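Local atomic coordinates of antigen MTB48, Mycobacterial protein (Mycobacterium smegmatis, PDB entry 4WJ1), a protein that is exported by the mycobacterial ESX-1 type VII secretion system and is probably involved in DNA conjugation, at least in the recipient strain. Residues 26-36 and 155-166; 72-80 and 110-118. All blocks are in the same frame, centred on the assembly; numbering follows the deposited sequence.

Interaction 1: 26-36 and 155-166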
loop_
_atom_site.group_PDB
_atom_site.type_symbol
_atom_site.label_atom_id
_atom_site.label_comp_id
_atom_site.label_asym_id
_atom_site.label_seq_id
_atom_site.Cartn_x
_atom_site.Cartn_y
_atom_site.Cartn_z
ATOM N N ARG A 26 10.181 7.641 -1.834
ATOM C CA ARG A 26 9.520 6.710 -0.935
ATOM C C ARG A 26 10.396 5.460 -0.817
ATOM O O ARG A 26 10.833 4.924 -1.831
ATOM C CB ARG A 26 8.132 6.364 -1.461
ATOM C CG ARG A 26 7.360 5.393 -0.617
ATOM C CD ARG A 26 5.947 5.288 -1.127
ATOM N NE ARG A 26 5.892 4.919 -2.541
ATOM C CZ ARG A 26 5.847 3.658 -2.971
ATOM N NH1 ARG A 26 5.867 2.661 -2.094
ATOM N NH2 ARG A 26 5.788 3.387 -4.268
ATOM N N PRO A 27 10.691 5.018 0.420
ATOM C CA PRO A 27 11.528 3.826 0.599
ATOM C C PRO A 27 10.921 2.613 -0.080
ATOM O O PRO A 27 9.692 2.508 -0.151
ATOM C CB PRO A 27 11.559 3.637 2.118
ATOM C CG PRO A 27 11.307 5.006 2.663
ATOM C CD PRO A 27 10.330 5.633 1.710
ATOM N N GLU A 28 11.779 1.728 -0.577
ATOM C CA GLU A 28 11.352 0.480 -1.184
ATOM C C GLU A 28 10.434 -0.307 -0.259
ATOM O O GLU A 28 10.743 -0.496 0.914
ATOM C CB GLU A 28 12.569 -0.364 -1.552
ATOM C CG GLU A 28 13.024 -0.192 -2.989
ATOM C CD GLU A 28 12.062 -0.831 -3.976
ATOM O OE1 GLU A 28 11.737 -2.031 -3.792
ATOM O OE2 GLU A 28 11.630 -0.133 -4.927
ATOM N N GLY A 29 9.308 -0.765 -0.799
ATOM C CA GLY A 29 8.314 -1.494 -0.030
ATOM C C GLY A 29 8.643 -2.952 0.269
ATOM O O GLY A 29 9.751 -3.446 -0.003
ATOM N N PRO A 30 7.668 -3.653 0.862
ATOM C CA PRO A 30 7.748 -5.055 1.275
ATOM C C PRO A 30 8.212 -5.978 0.169
ATOM O O PRO A 30 7.900 -5.750 -0.998
ATOM C CB PRO A 30 6.310 -5.380 1.667
ATOM C CG PRO A 30 5.807 -4.078 2.190
ATOM C CD PRO A 30 6.420 -3.020 1.321
ATOM N N GLY A 31 8.954 -7.021 0.539
ATOM C CA GLY A 31 9.314 -8.030 -0.427
ATOM C C GLY A 31 8.135 -8.924 -0.748
ATOM O O GLY A 31 6.999 -8.638 -0.419
ATOM N N ASP A 32 8.419 -10.035 -1.401
ATOM C CA ASP A 32 7.397 -10.982 -1.776
ATOM C C ASP A 32 7.340 -12.084 -0.688
ATOM O O ASP A 32 7.993 -11.976 0.352
ATOM C CB ASP A 32 7.726 -11.535 -3.163
ATOM C CG ASP A 32 6.524 -12.051 -3.894
ATOM O OD1 ASP A 32 5.444 -12.190 -3.277
ATOM O OD2 ASP A 32 6.677 -12.339 -5.097
ATOM N N ALA A 33 6.565 -13.135 -0.927
ATOM C CA ALA A 33 6.411 -14.212 0.035
ATOM C C ALA A 33 6.049 -15.482 -0.704
ATOM O O ALA A 33 5.567 -15.403 -1.835
ATOM C CB ALA A 33 5.339 -13.872 1.049
ATOM N N THR A 34 6.277 -16.644 -0.077
ATOM C CA THR A 34 5.785 -17.901 -0.626
ATOM C C THR A 34 4.770 -18.590 0.309
ATOM O O THR A 34 4.759 -18.333 1.513
ATOM C CB THR A 34 6.946 -18.850 -0.925
ATOM O OG1 THR A 34 7.670 -19.117 0.275
ATOM C CG2 THR A 34 7.881 -18.223 -1.927
ATOM N N LYS A 35 3.895 -19.418 -0.274
ATOM C CA LYS A 35 2.955 -20.307 0.443
ATOM C C LYS A 35 3.644 -21.225 1.440
ATOM O O LYS A 35 4.683 -21.781 1.120
ATOM C CB LYS A 35 2.219 -21.232 -0.533
ATOM C CG LYS A 35 1.123 -20.625 -1.300
ATOM C CD LYS A 35 1.058 -21.234 -2.684
ATOM C CE LYS A 35 0.890 -22.714 -2.601
ATOM N NZ LYS A 35 0.573 -23.269 -3.948
ATOM N N PRO A 36 3.032 -21.447 2.612
ATOM C CA PRO A 36 3.562 -22.395 3.603
ATOM C C PRO A 36 3.414 -23.839 3.144
ATOM O O PRO A 36 4.243 -24.665 3.483
ATOM C CB PRO A 36 2.711 -22.140 4.853
ATOM C CG PRO A 36 1.883 -20.931 4.554
ATOM C CD PRO A 36 1.823 -20.752 3.085
ATOM N N SER A 155 8.010 -17.467 5.678
ATOM C CA SER A 155 7.943 -16.496 4.586
ATOM C C SER A 155 6.767 -15.547 4.809
ATOM O O SER A 155 6.936 -14.326 4.841
ATOM C CB SER A 155 7.814 -17.189 3.230
ATOM O OG SER A 155 7.789 -16.231 2.179
HETATM N N MSE A 156 5.588 -16.130 5.003
HETATM C CA MSE A 156 4.385 -15.371 5.279
HETATM C C MSE A 156 4.539 -14.509 6.519
HETATM O O MSE A 156 4.106 -13.357 6.534
HETATM C CB MSE A 156 3.184 -16.309 5.414
HETATM C CG MSE A 156 2.690 -16.809 4.061
HETATM SE SE MSE A 156 2.281 -15.346 2.813
HETATM C CE MSE A 156 1.248 -14.212 3.978
ATOM N N LYS A 157 5.189 -15.038 7.546
ATOM C CA LYS A 157 5.382 -14.258 8.764
ATOM C C LYS A 157 6.316 -13.080 8.513
ATOM O O LYS A 157 6.125 -12.011 9.069
ATOM C CB LYS A 157 5.909 -15.136 9.897
ATOM C CG LYS A 157 4.813 -15.986 10.537
ATOM C CD LYS A 157 5.368 -17.123 11.379
ATOM C CE LYS A 157 4.238 -17.877 12.071
ATOM N NZ LYS A 157 4.670 -19.233 12.541
ATOM N N TYR A 158 7.308 -13.256 7.653
ATOM C CA TYR A 158 8.203 -12.152 7.367
ATOM C C TYR A 158 7.472 -11.072 6.537
ATOM O O TYR A 158 7.647 -9.873 6.745
ATOM C CB TYR A 158 9.434 -12.642 6.634
ATOM C CG TYR A 158 10.487 -11.588 6.544
ATOM C CD1 TYR A 158 10.803 -10.820 7.651
ATOM C CD2 TYR A 158 11.174 -11.354 5.353
ATOM C CE1 TYR A 158 11.771 -9.837 7.581
ATOM C CE2 TYR A 158 12.139 -10.373 5.272
ATOM C CZ TYR A 158 12.439 -9.621 6.394
ATOM O OH TYR A 158 13.409 -8.648 6.322
ATOM N N PHE A 159 6.676 -11.544 5.584
ATOM C CA PHE A 159 5.806 -10.731 4.766
ATOM C C PHE A 159 4.923 -9.902 5.679
ATOM O O PHE A 159 4.811 -8.688 5.516
ATOM C CB PHE A 159 4.997 -11.654 3.837
ATOM C CG PHE A 159 3.805 -10.998 3.141
ATOM C CD1 PHE A 159 2.558 -10.960 3.749
ATOM C CD2 PHE A 159 3.921 -10.514 1.842
ATOM C CE1 PHE A 159 1.466 -10.415 3.096
ATOM C CE2 PHE A 159 2.835 -9.960 1.185
ATOM C CZ PHE A 159 1.604 -9.905 1.815
ATOM N N ARG A 160 4.332 -10.563 6.669
ATOM C CA ARG A 160 3.487 -9.878 7.631
ATOM C C ARG A 160 4.279 -8.796 8.355
ATOM O O ARG A 160 3.837 -7.664 8.458
ATOM C CB ARG A 160 2.894 -10.871 8.628
ATOM C CG ARG A 160 1.934 -10.265 9.633
ATOM C CD ARG A 160 2.645 -9.798 10.900
ATOM N NE ARG A 160 3.613 -10.781 11.373
ATOM C CZ ARG A 160 3.295 -11.825 12.132
ATOM N NH1 ARG A 160 2.029 -12.016 12.489
ATOM N NH2 ARG A 160 4.235 -12.680 12.527
ATOM N N ASP A 161 5.452 -9.145 8.860
ATOM C CA ASP A 161 6.287 -8.170 9.548
ATOM C C ASP A 161 6.633 -6.992 8.639
ATOM O O ASP A 161 6.643 -5.840 9.077
ATOM C CB ASP A 161 7.577 -8.824 10.049
ATOM C CG ASP A 161 7.340 -9.851 11.148
ATOM O OD1 ASP A 161 6.232 -9.907 11.709
ATOM O OD2 ASP A 161 8.284 -10.600 11.461
ATOM N N GLN A 162 6.924 -7.275 7.372
ATOM C CA GLN A 162 7.359 -6.222 6.471
ATOM C C GLN A 162 6.253 -5.205 6.194
ATOM O O GLN A 162 6.500 -4.010 6.106
ATOM C CB GLN A 162 7.838 -6.811 5.153
ATOM C CG GLN A 162 9.143 -7.551 5.217
ATOM C CD GLN A 162 9.611 -7.928 3.847
ATOM O OE1 GLN A 162 10.430 -7.238 3.270
ATOM N NE2 GLN A 162 9.071 -9.022 3.301
ATOM N N TRP A 163 5.034 -5.701 6.043
ATOM C CA TRP A 163 3.915 -4.845 5.759
ATOM C C TRP A 163 3.574 -4.049 6.998
ATOM O O TRP A 163 3.382 -2.830 6.925
ATOM C CB TRP A 163 2.725 -5.652 5.259
ATOM C CG TRP A 163 2.847 -5.869 3.796
ATOM C CD1 TRP A 163 3.259 -7.009 3.154
ATOM C CD2 TRP A 163 2.599 -4.901 2.767
ATOM N NE1 TRP A 163 3.259 -6.814 1.788
ATOM C CE2 TRP A 163 2.861 -5.526 1.529
ATOM C CE3 TRP A 163 2.169 -3.570 2.773
ATOM C CZ2 TRP A 163 2.713 -4.865 0.320
ATOM C CZ3 TRP A 163 2.021 -2.920 1.572
ATOM C CH2 TRP A 163 2.290 -3.563 0.361
ATOM N N ARG A 164 3.535 -4.723 8.137
ATOM C CA ARG A 164 3.251 -4.042 9.389
ATOM C C ARG A 164 4.196 -2.867 9.590
ATOM O O ARG A 164 3.784 -1.782 9.997
ATOM C CB ARG A 164 3.367 -5.001 10.563
ATOM C CG ARG A 164 3.130 -4.363 11.916
ATOM C CD ARG A 164 3.646 -5.273 13.019
ATOM N NE ARG A 164 5.098 -5.379 12.946
ATOM C CZ ARG A 164 5.795 -6.468 13.256
ATOM N NH1 ARG A 164 5.166 -7.563 13.674
ATOM N NH2 ARG A 164 7.121 -6.460 13.141
ATOM N N ASP A 165 5.463 -3.075 9.266
ATOM C CA ASP A 165 6.461 -2.065 9.564
ATOM C C ASP A 165 6.537 -0.990 8.527
ATOM O O ASP A 165 7.181 0.037 8.740
ATOM C CB ASP A 165 7.813 -2.708 9.714
ATOM C CG ASP A 165 7.895 -3.559 10.944
ATOM O OD1 ASP A 165 7.153 -3.331 11.922
ATOM O OD2 ASP A 165 8.718 -4.457 10.933
ATOM N N TYR A 166 5.875 -1.223 7.403
ATOM C CA TYR A 166 5.854 -0.243 6.333
ATOM C C TYR A 166 4.835 0.849 6.641
ATOM O O TYR A 166 4.889 1.936 6.078
ATOM C CB TYR A 166 5.525 -0.908 5.010
ATOM C CG TYR A 166 5.970 -0.112 3.809
ATOM C CD1 TYR A 166 7.289 0.314 3.693
ATOM C CD2 TYR A 166 5.083 0.198 2.782
ATOM C CE1 TYR A 166 7.708 1.033 2.596
ATOM C CE2 TYR A 166 5.500 0.906 1.677
ATOM C CZ TYR A 166 6.813 1.318 1.591
ATOM O OH TYR A 166 7.245 2.015 0.497
HETATM O O HOH W 1 4.640 -7.689 -0.705
HETATM O O HOH W 2 10.953 -10.712 1.427
HETATM O O HOH W 3 5.076 -19.095 4.049
#
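Segment 26-36 runs extended and antiparallel to helix segment 155-166: Pro30 CA lies 5.3 Å from Gln162 CA and Ala33 CA 5.3 Å from Ser155 CA. Pro30 meets two rings with adjacent carbons. Its CG sits 3.4 Å from the centroid of the six-membered ring of Trp163, 17° off the ring normal, while its CD, joined by Gly29 CA, covers one face of Tyr166, both CH-pi contacts. With CG anti to the backbone N (chi1 -159°), the Tyr166 ring carries OH to Pro27 O, donating at 2.6 Å almost straight down the carbonyl bond. Arg26 NH1 adds a weak bond to that OH, and NH2 of the same guanidinium makes the stronger link, a salt bridge to Asp64. The contact as a whole joins the PE part of EspB to its PPE part, the loop between helices 12-22 and 40-96 lying along helix 154-178. Gly31 N donates to Gln162 OE1 (3.1 Å) from above the amide carbonyl plane, and a water links Gly31 O to Trp163 NE1. Ala33 CB packs on Phe159 CB at 3.6 Å and on the selenium of Met156. Beyond it, Thr34 N donates to Ser155 OG (2.7 Å, 165°), while a second water bridges Thr34 O and Met156 N.

Interaction 2: 72-80 and 110-118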
loop_
_atom_site.group_PDB
_atom_site.type_symbol
_atom_site.label_atom_id
_atom_site.label_comp_id
_atom_site.label_asym_id
_atom_site.label_seq_id
_atom_site.Cartn_x
_atom_site.Cartn_y
_atom_site.Cartn_z
ATOM N N ALA A 72 5.444 19.567 -9.654
ATOM C CA ALA A 72 5.479 20.208 -10.947
ATOM C C ALA A 72 4.563 21.430 -10.944
ATOM O O ALA A 72 4.887 22.460 -11.531
ATOM C CB ALA A 72 5.077 19.226 -12.033
ATOM N N ALA A 73 3.431 21.304 -10.265
ATOM C CA ALA A 73 2.470 22.390 -10.157
ATOM C C ALA A 73 3.104 23.546 -9.401
ATOM O O ALA A 73 2.967 24.704 -9.788
ATOM C CB ALA A 73 1.219 21.917 -9.468
ATOM N N ILE A 74 3.824 23.214 -8.335
ATOM C CA ILE A 74 4.525 24.215 -7.546
ATOM C C ILE A 74 5.566 24.910 -8.410
ATOM O O ILE A 74 5.664 26.133 -8.408
ATOM C CB ILE A 74 5.176 23.585 -6.306
ATOM C CG1 ILE A 74 4.111 23.320 -5.241
ATOM C CG2 ILE A 74 6.227 24.481 -5.726
ATOM C CD1 ILE A 74 4.575 22.367 -4.136
ATOM N N ARG A 75 6.317 24.136 -9.188
ATOM C CA ARG A 75 7.311 24.740 -10.067
ATOM C C ARG A 75 6.681 25.574 -11.175
ATOM O O ARG A 75 7.294 26.528 -11.656
ATOM C CB ARG A 75 8.206 23.671 -10.674
ATOM C CG ARG A 75 8.998 22.936 -9.611
ATOM C CD ARG A 75 10.257 22.351 -10.153
ATOM N NE ARG A 75 11.069 21.883 -9.048
ATOM C CZ ARG A 75 11.094 20.626 -8.626
ATOM N NH1 ARG A 75 10.360 19.699 -9.237
ATOM N NH2 ARG A 75 11.859 20.301 -7.597
ATOM N N ALA A 76 5.468 25.225 -11.588
ATOM C CA ALA A 76 4.807 25.998 -12.636
ATOM C C ALA A 76 4.398 27.347 -12.045
ATOM O O ALA A 76 4.574 28.395 -12.661
ATOM C CB ALA A 76 3.620 25.253 -13.193
ATOM N N ALA A 77 3.878 27.307 -10.826
ATOM C CA ALA A 77 3.581 28.516 -10.079
ATOM C C ALA A 77 4.823 29.392 -9.958
ATOM O O ALA A 77 4.798 30.571 -10.299
ATOM C CB ALA A 77 3.043 28.166 -8.701
ATOM N N ALA A 78 5.910 28.804 -9.479
ATOM C CA ALA A 78 7.154 29.538 -9.274
ATOM C C ALA A 78 7.612 30.178 -10.572
ATOM O O ALA A 78 8.127 31.296 -10.577
ATOM C CB ALA A 78 8.256 28.604 -8.713
ATOM N N GLY A 79 7.404 29.470 -11.677
ATOM C CA GLY A 79 7.780 29.980 -12.984
ATOM C C GLY A 79 6.964 31.202 -13.318
ATOM O O GLY A 79 7.477 32.184 -13.852
ATOM N N ALA A 80 5.681 31.128 -12.988
ATOM C CA ALA A 80 4.757 32.237 -13.199
ATOM C C ALA A 80 5.129 33.431 -12.316
ATOM O O ALA A 80 5.088 34.577 -12.768
ATOM C CB ALA A 80 3.323 31.791 -12.927
ATOM N N VAL A 110 -2.725 32.662 -14.727
ATOM C CA VAL A 110 -2.940 31.352 -14.148
ATOM C C VAL A 110 -1.811 30.418 -14.567
ATOM O O VAL A 110 -1.651 30.141 -15.756
ATOM C CB VAL A 110 -4.300 30.776 -14.604
ATOM C CG1 VAL A 110 -4.604 29.491 -13.892
ATOM C CG2 VAL A 110 -5.407 31.785 -14.360
ATOM N N PRO A 111 -1.021 29.929 -13.593
ATOM C CA PRO A 111 0.132 29.060 -13.866
ATOM C C PRO A 111 -0.162 27.955 -14.879
ATOM O O PRO A 111 -1.225 27.338 -14.838
ATOM C CB PRO A 111 0.447 28.469 -12.492
ATOM C CG PRO A 111 0.044 29.535 -11.549
ATOM C CD PRO A 111 -1.159 30.213 -12.153
ATOM N N ASP A 112 0.780 27.725 -15.785
ATOM C CA ASP A 112 0.591 26.771 -16.870
ATOM C C ASP A 112 0.844 25.338 -16.403
ATOM O O ASP A 112 1.974 24.974 -16.093
ATOM C CB ASP A 112 1.518 27.125 -18.033
ATOM C CG ASP A 112 1.266 26.284 -19.260
ATOM O OD1 ASP A 112 0.159 25.714 -19.384
ATOM O OD2 ASP A 112 2.177 26.216 -20.113
HETATM N N MSE A 113 -0.216 24.536 -16.358
HETATM C CA MSE A 113 -0.139 23.148 -15.900
HETATM C C MSE A 113 0.034 22.156 -17.044
HETATM O O MSE A 113 0.147 20.949 -16.819
HETATM C CB MSE A 113 -1.405 22.785 -15.115
HETATM C CG MSE A 113 -1.715 23.738 -13.965
HETATM SE SE MSE A 113 -0.492 23.445 -12.467
HETATM C CE MSE A 113 -0.485 25.217 -11.694
ATOM N N SER A 114 0.059 22.669 -18.267
ATOM C CA SER A 114 -0.169 21.842 -19.446
ATOM C C SER A 114 0.888 20.767 -19.693
ATOM O O SER A 114 0.599 19.779 -20.376
ATOM C CB SER A 114 -0.286 22.724 -20.688
ATOM O OG SER A 114 0.941 23.373 -20.944
ATOM N N GLY A 115 2.091 20.937 -19.147
ATOM C CA GLY A 115 3.145 19.948 -19.346
ATOM C C GLY A 115 3.324 18.964 -18.203
ATOM O O GLY A 115 4.174 18.076 -18.257
ATOM N N ILE A 116 2.521 19.124 -17.160
ATOM C CA ILE A 116 2.565 18.259 -15.987
ATOM C C ILE A 116 1.959 16.891 -16.288
ATOM O O ILE A 116 0.856 16.807 -16.830
ATOM C CB ILE A 116 1.816 18.924 -14.822
ATOM C CG1 ILE A 116 2.554 20.183 -14.400
ATOM C CG2 ILE A 116 1.670 17.997 -13.660
ATOM C CD1 ILE A 116 1.884 20.915 -13.292
ATOM N N PRO A 117 2.677 15.814 -15.944
ATOM C CA PRO A 117 2.228 14.432 -16.172
ATOM C C PRO A 117 0.859 14.161 -15.567
ATOM O O PRO A 117 0.491 14.791 -14.580
ATOM C CB PRO A 117 3.293 13.589 -15.463
ATOM C CG PRO A 117 4.478 14.465 -15.386
ATOM C CD PRO A 117 3.982 15.865 -15.270
ATOM N N GLY A 118 0.119 13.224 -16.143
ATOM C CA GLY A 118 -1.216 12.951 -15.652
ATOM C C GLY A 118 -1.165 11.931 -14.535
ATOM O O GLY A 118 -0.107 11.344 -14.268
#
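Ile116 and Met113 bring their side chains together on Ala73, and Ile116 also covers Ala72. The Ile116 branch that does the touching is the longer one: CG1 lies anti to the carbonyl carbon (chi1 -66°) and CD1 extends straight on (chi2 179°), which places CG1 3.6 Å from Ala72 CB and CD1 3.4 Å from Ala73 N, against the helix backbone. Met113, a selenomethionine, instead folds at chi2 (-74°) and sets SE 3.8 Å from Ala73 CB. At the other end of the contact Pro111 turns its ring toward the helix: its CB is 4.0 Å from Ala77 CA, and its CG reaches Ala80 CB at 4.2 Å. Between these groups Ala76 CB abuts the backbone oxygen Asp112 O at 3.3 Å. Here an irregular chain lies along an alanine-rich face of helix 40-96, whose methyl groups let Pro111 and Ile116 come up to its backbone. A type I beta turn from Met113 to Ile116, closed by Ile116 N donating to Met113 O, puts both residues on the helix while the turn's middle residues stay off it. An Asx turn overlaps its start: Ser114 N donates to Asp112 OD1 from above the carboxylate plane, and Ser114 OG adds a second bond at 2.9 Å from the same face. The side chains that meet across the contact are apolar, though two of their carbons rest on backbone polar atoms, Ala73 N and Asp112 O. Leu289, near the C terminus, touches both Ala77 and Met113, and Ile286 packs on Ala73. Further along, Pro117 O and Gly118 O accept hydrogen bonds from Arg69 and Arg65.

Overall arrangement
From the N terminus, the chain passes through helix 12-22 and enters the loop that holds 26-36, the first partner of interaction 1. Helix 40-96 follows; its 72-80 portion meets 110-118 in interaction 2, closing a loop of 29 intervening residues that includes the end of that helix. Only after helix 139-147 does the chain reach 155-166 and complete interaction 1, across 118 intervening residues. Interaction 2 is therefore nested inside interaction 1. The centres of the two contacts lie about 37 Å apart, their nearest atoms about 14 Å, without touching. Interaction 1 ties the PE part to PPE helix 154-178, whereas interaction 2 fastens the linker after helix 40-96 back onto helix 40-96 itself.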